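Local structure of tetR-family transcriptional regulator (Streptomyces coelicolor A3, 2QIB) at residues 97-102 and 162-167; 19-24 and 41-46; 134-139 and 151-156. The protein probably binds DNA through a helix-turn-helix domain as a dimeric transcriptional regulator of the TetR family. One frame throughout, in Å; residues are numbered along the deposited sequence.

Contact 1 of 3, residues 97-102 and 162-167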
loop_
_atom_site.group_PDB
_atom_site.type_symbol
_atom_site.label_atom_id
_atom_site.label_comp_id
_atom_site.label_asym_id
_atom_site.label_seq_id
_atom_site.Cartn_x
_atom_site.Cartn_y
_atom_site.Cartn_z
ATOM N N ASP A 97 -16.201 -2.788 -7.889
ATOM C CA ASP A 97 -17.616 -2.335 -7.768
ATOM C C ASP A 97 -17.725 -1.570 -6.447
ATOM O O ASP A 97 -18.267 -0.452 -6.389
ATOM C CB ASP A 97 -18.549 -3.555 -7.688
ATOM C CG ASP A 97 -18.822 -4.200 -9.045
ATOM O OD1 ASP A 97 -18.439 -3.642 -10.103
ATOM O OD2 ASP A 97 -19.428 -5.305 -9.033
ATOM N N PHE A 98 -17.203 -2.177 -5.390
ATOM C CA PHE A 98 -17.254 -1.555 -4.058
ATOM C C PHE A 98 -16.569 -0.201 -4.039
ATOM O O PHE A 98 -17.102 0.789 -3.536
ATOM C CB PHE A 98 -16.606 -2.478 -3.020
ATOM C CG PHE A 98 -16.668 -1.918 -1.614
ATOM C CD1 PHE A 98 -17.764 -2.200 -0.787
ATOM C CD2 PHE A 98 -15.647 -1.104 -1.139
ATOM C CE1 PHE A 98 -17.829 -1.659 0.503
ATOM C CE2 PHE A 98 -15.696 -0.563 0.153
ATOM C CZ PHE A 98 -16.773 -0.841 0.970
ATOM N N VAL A 99 -15.338 -0.164 -4.554
ATOM C CA VAL A 99 -14.509 1.069 -4.578
ATOM C C VAL A 99 -15.219 2.178 -5.369
ATOM O O VAL A 99 -15.294 3.332 -4.924
ATOM C CB VAL A 99 -13.093 0.785 -5.147
ATOM C CG1 VAL A 99 -12.318 2.078 -5.324
ATOM C CG2 VAL A 99 -12.332 -0.168 -4.186
ATOM N N ASP A 100 -15.781 1.816 -6.516
ATOM C CA ASP A 100 -16.581 2.755 -7.301
ATOM C C ASP A 100 -17.722 3.341 -6.458
ATOM O O ASP A 100 -17.838 4.560 -6.323
ATOM C CB ASP A 100 -17.162 2.024 -8.511
ATOM C CG ASP A 100 -17.906 2.962 -9.485
ATOM O OD1 ASP A 100 -17.912 4.202 -9.309
ATOM O OD2 ASP A 100 -18.511 2.426 -10.424
ATOM N N GLU A 101 -18.508 2.453 -5.868
ATOM C CA GLU A 101 -19.734 2.807 -5.106
ATOM C C GLU A 101 -19.414 3.743 -3.943
ATOM O O GLU A 101 -20.259 4.577 -3.551
ATOM C CB GLU A 101 -20.372 1.534 -4.532
ATOM C CG GLU A 101 -21.055 0.639 -5.563
ATOM C CD GLU A 101 -21.303 -0.790 -5.037
ATOM O OE1 GLU A 101 -21.360 -1.015 -3.790
ATOM O OE2 GLU A 101 -21.434 -1.708 -5.889
ATOM N N HIS A 102 -18.213 3.578 -3.375
ATOM C CA HIS A 102 -17.819 4.295 -2.159
ATOM C C HIS A 102 -16.644 5.232 -2.402
ATOM O O HIS A 102 -15.994 5.660 -1.442
ATOM C CB HIS A 102 -17.447 3.287 -1.073
ATOM C CG HIS A 102 -18.585 2.398 -0.675
ATOM N ND1 HIS A 102 -18.778 1.147 -1.213
ATOM C CD2 HIS A 102 -19.611 2.600 0.186
ATOM C CE1 HIS A 102 -19.869 0.605 -0.686
ATOM N NE2 HIS A 102 -20.387 1.460 0.168
ATOM N N SER A 162 -3.545 0.312 -3.134
ATOM C CA SER A 162 -2.929 1.416 -3.850
ATOM C C SER A 162 -3.478 1.560 -5.267
ATOM O O SER A 162 -3.756 2.660 -5.745
ATOM C CB SER A 162 -1.424 1.187 -3.920
ATOM O OG SER A 162 -0.813 2.335 -4.491
ATOM N N THR A 163 -3.602 0.421 -5.942
ATOM C CA THR A 163 -4.089 0.387 -7.314
ATOM C C THR A 163 -5.499 0.980 -7.380
ATOM O O THR A 163 -5.784 1.795 -8.268
ATOM C CB THR A 163 -4.031 -1.036 -7.890
ATOM O OG1 THR A 163 -2.651 -1.440 -8.003
ATOM C CG2 THR A 163 -4.659 -1.117 -9.271
ATOM N N ALA A 164 -6.377 0.569 -6.466
ATOM C CA ALA A 164 -7.750 1.090 -6.476
ATOM C C ALA A 164 -7.759 2.603 -6.190
ATOM O O ALA A 164 -8.484 3.356 -6.838
ATOM C CB ALA A 164 -8.613 0.346 -5.428
ATOM N N LEU A 165 -6.928 3.060 -5.255
ATOM C CA LEU A 165 -6.879 4.489 -4.914
ATOM C C LEU A 165 -6.343 5.311 -6.096
ATOM O O LEU A 165 -6.867 6.400 -6.439
ATOM C CB LEU A 165 -5.977 4.711 -3.690
ATOM C CG LEU A 165 -6.555 4.204 -2.379
ATOM C CD1 LEU A 165 -5.454 4.179 -1.314
ATOM C CD2 LEU A 165 -7.794 5.107 -1.955
ATOM N N LEU A 166 -5.325 4.772 -6.773
ATOM C CA LEU A 166 -4.766 5.475 -7.909
ATOM C C LEU A 166 -5.774 5.482 -9.057
ATOM O O LEU A 166 -5.837 6.461 -9.825
ATOM C CB LEU A 166 -3.425 4.835 -8.336
ATOM C CG LEU A 166 -2.304 5.072 -7.302
ATOM C CD1 LEU A 166 -1.141 4.069 -7.481
ATOM C CD2 LEU A 166 -1.792 6.561 -7.379
ATOM N N TRP A 167 -6.555 4.395 -9.176
ATOM C CA TRP A 167 -7.593 4.293 -10.217
ATOM C C TRP A 167 -8.615 5.425 -10.034
ATOM O O TRP A 167 -8.913 6.169 -10.990
ATOM C CB TRP A 167 -8.262 2.929 -10.217
ATOM C CG TRP A 167 -9.480 2.894 -11.094
ATOM C CD1 TRP A 167 -9.535 3.017 -12.461
ATOM C CD2 TRP A 167 -10.832 2.776 -10.641
ATOM N NE1 TRP A 167 -10.865 2.917 -12.893
ATOM C CE2 TRP A 167 -11.668 2.786 -11.786
ATOM C CE3 TRP A 167 -11.412 2.601 -9.370
ATOM C CZ2 TRP A 167 -13.073 2.656 -11.686
ATOM C CZ3 TRP A 167 -12.806 2.486 -9.264
ATOM C CH2 TRP A 167 -13.613 2.498 -10.416
#
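Val99 sets both methyls against Ala164 and one of them, CG1, against the indole of Trp167 as well, and these three residues bury most of the surface shared by 97-102 and 162-167. The CG2 methyl meets Ala164 CB at 4.0 Å, while CG1 is close to the same CB and also reaches the six-membered ring of Trp167, 4.0 Å from CZ3. That second contact is made at the rim of the indole and in its plane: the methyl sits beside the CE3-CZ3 edge, not over a face. With CG1 anti to the backbone N of Val99 (chi1 173°), CG2 falls anti to the carbonyl carbon, and both branches are presented to helix 147-168.

Trp167 starts one turn further along its helix than Ala164, and its ring slides past Val99 in the opposite direction until CH2 is 4.1 Å from Asp100 CB. Of the Asp100 side chain it is the methylene that meets the ring; its OD1 forms a salt bridge with Arg171. Other parts of the chain close round the ring, with Phe96 meeting it edge-to-face and Leu178 of helix 175-194 packing against it. With an alanine in place of Trp167, Val99 CG1 and the Asp100 methylene would probably lose their ring partner, opening a gap between the helices.

The small Ala164 side chain lets the backbones approach, with Val99 CA and Ala164 CA 7.0 Å apart. No hydrogen bond crosses; the join is wholly apolar. The axes of these short segments pass 10.7 Å apart, their N-to-C directions differing by 42°. Phe106 covers Val99 from helix 103-116, and Ser162 OG is hydrogen-bonded to Ser158 OG of the second subunit. This is helix-on-helix packing inside the all-helical C-terminal domain of a TetR-family dimer.

Contact 2 of 3, residues 19-24 and 41-46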
loop_
_atom_site.group_PDB
_atom_site.type_symbol
_atom_site.label_atom_id
_atom_site.label_comp_id
_atom_site.label_asym_id
_atom_site.label_seq_id
_atom_site.Cartn_x
_atom_site.Cartn_y
_atom_site.Cartn_z
ATOM N N ILE A 19 -27.883 4.774 9.820
ATOM C CA ILE A 19 -26.564 4.253 9.418
ATOM C C ILE A 19 -26.472 4.241 7.898
ATOM O O ILE A 19 -25.437 4.607 7.350
ATOM C CB ILE A 19 -26.274 2.840 10.033
ATOM C CG1 ILE A 19 -26.210 2.960 11.570
ATOM C CG2 ILE A 19 -24.931 2.223 9.484
ATOM C CD1 ILE A 19 -26.170 1.596 12.340
ATOM N N GLY A 20 -27.564 3.834 7.238
ATOM C CA GLY A 20 -27.609 3.779 5.742
ATOM C C GLY A 20 -27.468 5.156 5.100
ATOM O O GLY A 20 -26.759 5.328 4.108
ATOM N N VAL A 21 -28.166 6.137 5.672
ATOM C CA VAL A 21 -28.112 7.493 5.178
ATOM C C VAL A 21 -26.703 8.021 5.363
ATOM O O VAL A 21 -26.122 8.640 4.455
ATOM C CB VAL A 21 -29.134 8.351 5.927
ATOM C CG1 VAL A 21 -28.883 9.838 5.691
ATOM C CG2 VAL A 21 -30.563 7.941 5.517
ATOM N N ALA A 22 -26.153 7.800 6.552
ATOM C CA ALA A 22 -24.767 8.204 6.833
ATOM C C ALA A 22 -23.789 7.574 5.868
ATOM O O ALA A 22 -22.884 8.248 5.345
ATOM C CB ALA A 22 -24.385 7.857 8.265
ATOM N N LEU A 23 -23.943 6.270 5.646
ATOM C CA LEU A 23 -23.060 5.575 4.719
ATOM C C LEU A 23 -23.173 6.177 3.319
ATOM O O LEU A 23 -22.155 6.393 2.644
ATOM C CB LEU A 23 -23.391 4.084 4.690
ATOM C CG LEU A 23 -22.427 3.295 3.781
ATOM C CD1 LEU A 23 -20.930 3.643 4.021
ATOM C CD2 LEU A 23 -22.670 1.839 4.018
ATOM N N ASP A 24 -24.396 6.481 2.898
ATOM C CA ASP A 24 -24.591 7.102 1.586
ATOM C C ASP A 24 -23.804 8.429 1.448
ATOM O O ASP A 24 -23.066 8.640 0.495
ATOM C CB ASP A 24 -26.073 7.367 1.328
ATOM C CG ASP A 24 -26.314 7.982 -0.047
ATOM O OD1 ASP A 24 -25.811 7.429 -1.032
ATOM O OD2 ASP A 24 -26.983 9.023 -0.145
ATOM N N SER A 41 -31.532 15.697 7.631
ATOM C CA SER A 41 -32.382 16.052 6.487
ATOM C C SER A 41 -32.651 14.868 5.534
ATOM O O SER A 41 -33.801 14.598 5.205
ATOM C CB SER A 41 -31.806 17.265 5.743
ATOM O OG SER A 41 -32.562 17.563 4.586
ATOM N N ALA A 42 -31.595 14.164 5.117
ATOM C CA ALA A 42 -31.719 12.977 4.273
ATOM C C ALA A 42 -32.580 11.883 4.922
ATOM O O ALA A 42 -33.346 11.201 4.238
ATOM C CB ALA A 42 -30.355 12.442 3.918
ATOM N N ALA A 43 -32.458 11.738 6.240
ATOM C CA ALA A 43 -33.240 10.745 6.983
ATOM C C ALA A 43 -34.681 11.174 7.265
ATOM O O ALA A 43 -35.507 10.356 7.701
ATOM C CB ALA A 43 -32.522 10.384 8.291
ATOM N N GLY A 44 -34.995 12.456 7.075
ATOM C CA GLY A 44 -36.347 12.954 7.336
ATOM C C GLY A 44 -36.604 13.172 8.813
ATOM O O GLY A 44 -37.751 13.123 9.261
ATOM N N ILE A 45 -35.547 13.433 9.587
ATOM C CA ILE A 45 -35.713 13.661 11.038
ATOM C C ILE A 45 -35.030 14.945 11.507
ATOM O O ILE A 45 -34.326 15.590 10.737
ATOM C CB ILE A 45 -35.222 12.450 11.889
ATOM C CG1 ILE A 45 -33.698 12.282 11.787
ATOM C CG2 ILE A 45 -35.995 11.207 11.535
ATOM C CD1 ILE A 45 -33.125 11.091 12.565
ATOM N N SER A 46 -35.228 15.307 12.772
ATOM C CA SER A 46 -34.618 16.505 13.329
ATOM C C SER A 46 -33.169 16.233 13.746
ATOM O O SER A 46 -32.758 15.080 13.957
ATOM C CB SER A 46 -35.423 16.983 14.537
ATOM O OG SER A 46 -35.195 16.095 15.606
#
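Helix 11-28 lies closest to the last turn of helix 36-43 where Val21 CA comes within 6.3 Å of Ala43 CA, and just beyond, at Gly44, the chain breaks helical geometry with a positive phi of 79°. This is the start of the turn in the predicted helix-turn-helix of the TetR-type DNA-binding domain, the first helix of the domain packing against the first helix of the motif. Bonds back into the last turn make the helix end a Schellman motif, and one of them joins Gly44 N to Ser41 O at 3.1 Å.

A single side chain from 19-24, Val21, carries the contact, and its two branches divide the work. Having CG1 anti to its backbone N (chi1 166°) sets one methyl against Ala42 and the other against Ala43. The CG2 methyl rests at ordinary distance, 4.1 Å from Ala43 CA and 4.2 Å from Ala43 CB. Nothing polar pairs across the interface, and the two alanines, having no more than a methyl each, let the valine come right up to the helix end.

Ala43 is buried, with Gln17 and Leu18 of helix 11-28 also touching its side chain. Past the turn, Ile45 bends back to the same helix and packs on Arg14 and Leu18, while Ser46 uses OG to cap the next helix, 47-53, through Leu49 N. Elsewhere round helix 11-28, Ile19 and Ala22 pack against helix 57-75, on Ala63 and Leu60 among others, which joins the three-helix bundle to helix 57-75, the next helix in the chain. Ala42, by contrast, is exposed to solvent, yet the tightest pairing is here: Val21 CG1 presses on Ala42 CB at 3.5 Å, closer than carbons usually pack.

Contact 3 of 3, residues 134-139 and 151-156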
loop_
_atom_site.group_PDB
_atom_site.type_symbol
_atom_site.label_atom_id
_atom_site.label_comp_id
_atom_site.label_asym_id
_atom_site.label_seq_id
_atom_site.Cartn_x
_atom_site.Cartn_y
_atom_site.Cartn_z
ATOM N N VAL A 134 -7.043 -13.917 5.029
ATOM C CA VAL A 134 -7.634 -15.214 5.370
ATOM C C VAL A 134 -8.225 -15.916 4.125
ATOM O O VAL A 134 -8.072 -17.134 3.941
ATOM C CB VAL A 134 -8.679 -15.037 6.491
ATOM C CG1 VAL A 134 -9.563 -16.338 6.647
ATOM C CG2 VAL A 134 -7.948 -14.711 7.810
ATOM N N GLN A 135 -8.924 -15.160 3.293
ATOM C CA GLN A 135 -9.502 -15.759 2.076
ATOM C C GLN A 135 -8.447 -16.225 1.088
ATOM O O GLN A 135 -8.554 -17.306 0.509
ATOM C CB GLN A 135 -10.491 -14.807 1.403
ATOM C CG GLN A 135 -11.799 -14.597 2.210
ATOM C CD GLN A 135 -12.462 -15.943 2.620
ATOM O OE1 GLN A 135 -12.710 -16.806 1.795
ATOM N NE2 GLN A 135 -12.720 -16.108 3.916
ATOM N N ILE A 136 -7.409 -15.404 0.893
ATOM C CA ILE A 136 -6.360 -15.795 -0.033
ATOM C C ILE A 136 -5.670 -17.065 0.454
ATOM O O ILE A 136 -5.509 -17.985 -0.301
ATOM C CB ILE A 136 -5.339 -14.671 -0.212
ATOM C CG1 ILE A 136 -6.019 -13.501 -0.969
ATOM C CG2 ILE A 136 -4.079 -15.210 -0.945
ATOM C CD1 ILE A 136 -5.254 -12.187 -0.831
ATOM N N LEU A 137 -5.328 -17.151 1.742
ATOM C CA LEU A 137 -4.727 -18.387 2.237
ATOM C C LEU A 137 -5.639 -19.600 2.094
ATOM O O LEU A 137 -5.158 -20.685 1.826
ATOM C CB LEU A 137 -4.306 -18.251 3.685
ATOM C CG LEU A 137 -3.162 -17.259 3.953
ATOM C CD1 LEU A 137 -2.788 -17.351 5.424
ATOM C CD2 LEU A 137 -1.927 -17.508 3.090
ATOM N N SER A 138 -6.937 -19.408 2.295
ATOM C CA SER A 138 -7.905 -20.507 2.135
ATOM C C SER A 138 -7.839 -21.076 0.715
ATOM O O SER A 138 -7.808 -22.295 0.492
ATOM C CB SER A 138 -9.316 -19.995 2.439
ATOM O OG SER A 138 -10.275 -21.038 2.236
ATOM N N HIS A 139 -7.811 -20.188 -0.272
ATOM C CA HIS A 139 -7.751 -20.616 -1.656
ATOM C C HIS A 139 -6.425 -21.278 -2.012
ATOM O O HIS A 139 -6.413 -22.234 -2.806
ATOM C CB HIS A 139 -8.036 -19.462 -2.599
ATOM C CG HIS A 139 -9.486 -19.116 -2.689
ATOM N ND1 HIS A 139 -10.323 -19.675 -3.637
ATOM C CD2 HIS A 139 -10.257 -18.294 -1.937
ATOM C CE1 HIS A 139 -11.542 -19.196 -3.473
ATOM N NE2 HIS A 139 -11.529 -18.351 -2.451
ATOM N N LEU A 151 4.490 -12.439 3.503
ATOM C CA LEU A 151 4.898 -11.108 3.022
ATOM C C LEU A 151 4.342 -10.842 1.618
ATOM O O LEU A 151 3.819 -9.747 1.349
ATOM C CB LEU A 151 6.419 -11.005 3.040
ATOM C CG LEU A 151 6.939 -9.597 2.730
ATOM C CD1 LEU A 151 8.209 -9.218 3.514
ATOM C CD2 LEU A 151 7.191 -9.493 1.252
ATOM N N VAL A 152 4.435 -11.829 0.733
ATOM C CA VAL A 152 3.916 -11.668 -0.632
ATOM C C VAL A 152 2.429 -11.352 -0.572
ATOM O O VAL A 152 1.964 -10.416 -1.242
ATOM C CB VAL A 152 4.174 -12.890 -1.520
ATOM C CG1 VAL A 152 3.388 -12.749 -2.834
ATOM C CG2 VAL A 152 5.665 -13.009 -1.779
ATOM N N VAL A 153 1.694 -12.111 0.234
ATOM C CA VAL A 153 0.226 -11.918 0.283
ATOM C C VAL A 153 -0.125 -10.547 0.865
ATOM O O VAL A 153 -0.893 -9.787 0.278
ATOM C CB VAL A 153 -0.472 -13.067 1.027
ATOM C CG1 VAL A 153 -1.994 -12.753 1.201
ATOM C CG2 VAL A 153 -0.243 -14.412 0.298
ATOM N N ARG A 154 0.448 -10.197 2.020
ATOM C CA ARG A 154 0.103 -8.917 2.619
ATOM C C ARG A 154 0.568 -7.750 1.740
ATOM O O ARG A 154 -0.123 -6.710 1.646
ATOM C CB ARG A 154 0.657 -8.853 4.028
ATOM C CG ARG A 154 0.057 -9.918 4.961
ATOM C CD ARG A 154 0.183 -9.414 6.403
ATOM N NE ARG A 154 -0.303 -10.365 7.406
ATOM C CZ ARG A 154 -1.558 -10.430 7.866
ATOM N NH1 ARG A 154 -2.520 -9.637 7.397
ATOM N NH2 ARG A 154 -1.858 -11.289 8.829
ATOM N N SER A 155 1.713 -7.906 1.081
ATOM C CA SER A 155 2.223 -6.805 0.243
ATOM C C SER A 155 1.336 -6.673 -1.017
ATOM O O SER A 155 1.116 -5.534 -1.502
ATOM C CB SER A 155 3.705 -6.983 -0.133
ATOM O OG SER A 155 3.873 -8.097 -0.968
ATOM N N TRP A 156 0.767 -7.792 -1.476
ATOM C CA TRP A 156 -0.182 -7.741 -2.603
ATOM C C TRP A 156 -1.463 -7.012 -2.197
ATOM O O TRP A 156 -1.996 -6.224 -2.965
ATOM C CB TRP A 156 -0.531 -9.113 -3.145
ATOM C CG TRP A 156 -1.474 -9.006 -4.316
ATOM C CD1 TRP A 156 -1.168 -8.817 -5.647
ATOM C CD2 TRP A 156 -2.897 -9.036 -4.230
ATOM N NE1 TRP A 156 -2.361 -8.766 -6.404
ATOM C CE2 TRP A 156 -3.414 -8.871 -5.542
ATOM C CE3 TRP A 156 -3.801 -9.166 -3.154
ATOM C CZ2 TRP A 156 -4.794 -8.870 -5.802
ATOM C CZ3 TRP A 156 -5.194 -9.177 -3.436
ATOM C CH2 TRP A 156 -5.651 -9.007 -4.743
#
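The indole of Trp156 meets Ile136 obliquely: the CD1 methyl ends 4.0 Å from CZ3, with CE3 almost as near, and the two side chains pass at a slant. Phe186 sets its ring edge-to-face with the same indole, while Leu88 and Met92 of helix 84-101 also touch it. The pyrrole nitrogen is satisfied away from this contact, NE1 bonding to Leu182 O.

Ile136 and Val153 carry most of the buried surface, meeting tip to tip. Val153 CG1 lies in the fork of the isoleucine, 3.9 Å from Ile136 CG2 and equally close to Ile136 CD1. That fork faces the valine because CG2 is anti to the Ile136 backbone N while CG1 lies beside it (chi1 -69°), with chi2 extended to carry CD1 on to the indole.

Helices 119-140 and 147-168 are consecutive in the chain and form part of the helical C-terminal domain of the TetR fold. Here their short segments run at 134° to each other, with axes 10.7 Å apart, and no hydrogen bond joins the two segments. The side chain of Ile136 is also about 4 Å from a bound hexaethylene glycol, most likely a crystallisation additive, although a molecule of this kind can settle in a genuine pocket. The second subunit packs on helix 147-168 at Leu151, Arg154 and Ser155.

Toward the loop between the helices, Leu137 brings its end round to Val153, CD2 standing 4.5 Å from CG2, and leans on Pro145.

How the contacts relate
Contacts 1 and 3 share helix 147-168 and the C-terminal domain, their centres about 19 Å apart and nearest atoms about 7 Å apart; contact 3 falls within the span of chain that contact 1 brackets. Both have residues that touch the second subunit. Contact 2 belongs to the predicted DNA-binding domain, its centre about 24 Å from that of contact 1 and about 36 Å from that of contact 3, which lies on the opposite side of the chain's centre. Contacts 1 and 2 nevertheless touch, His102 CD2 packing 4.2 Å from Leu23 CD1 and so joining the two domains. The bound hexaethylene glycol lies beside contact 3.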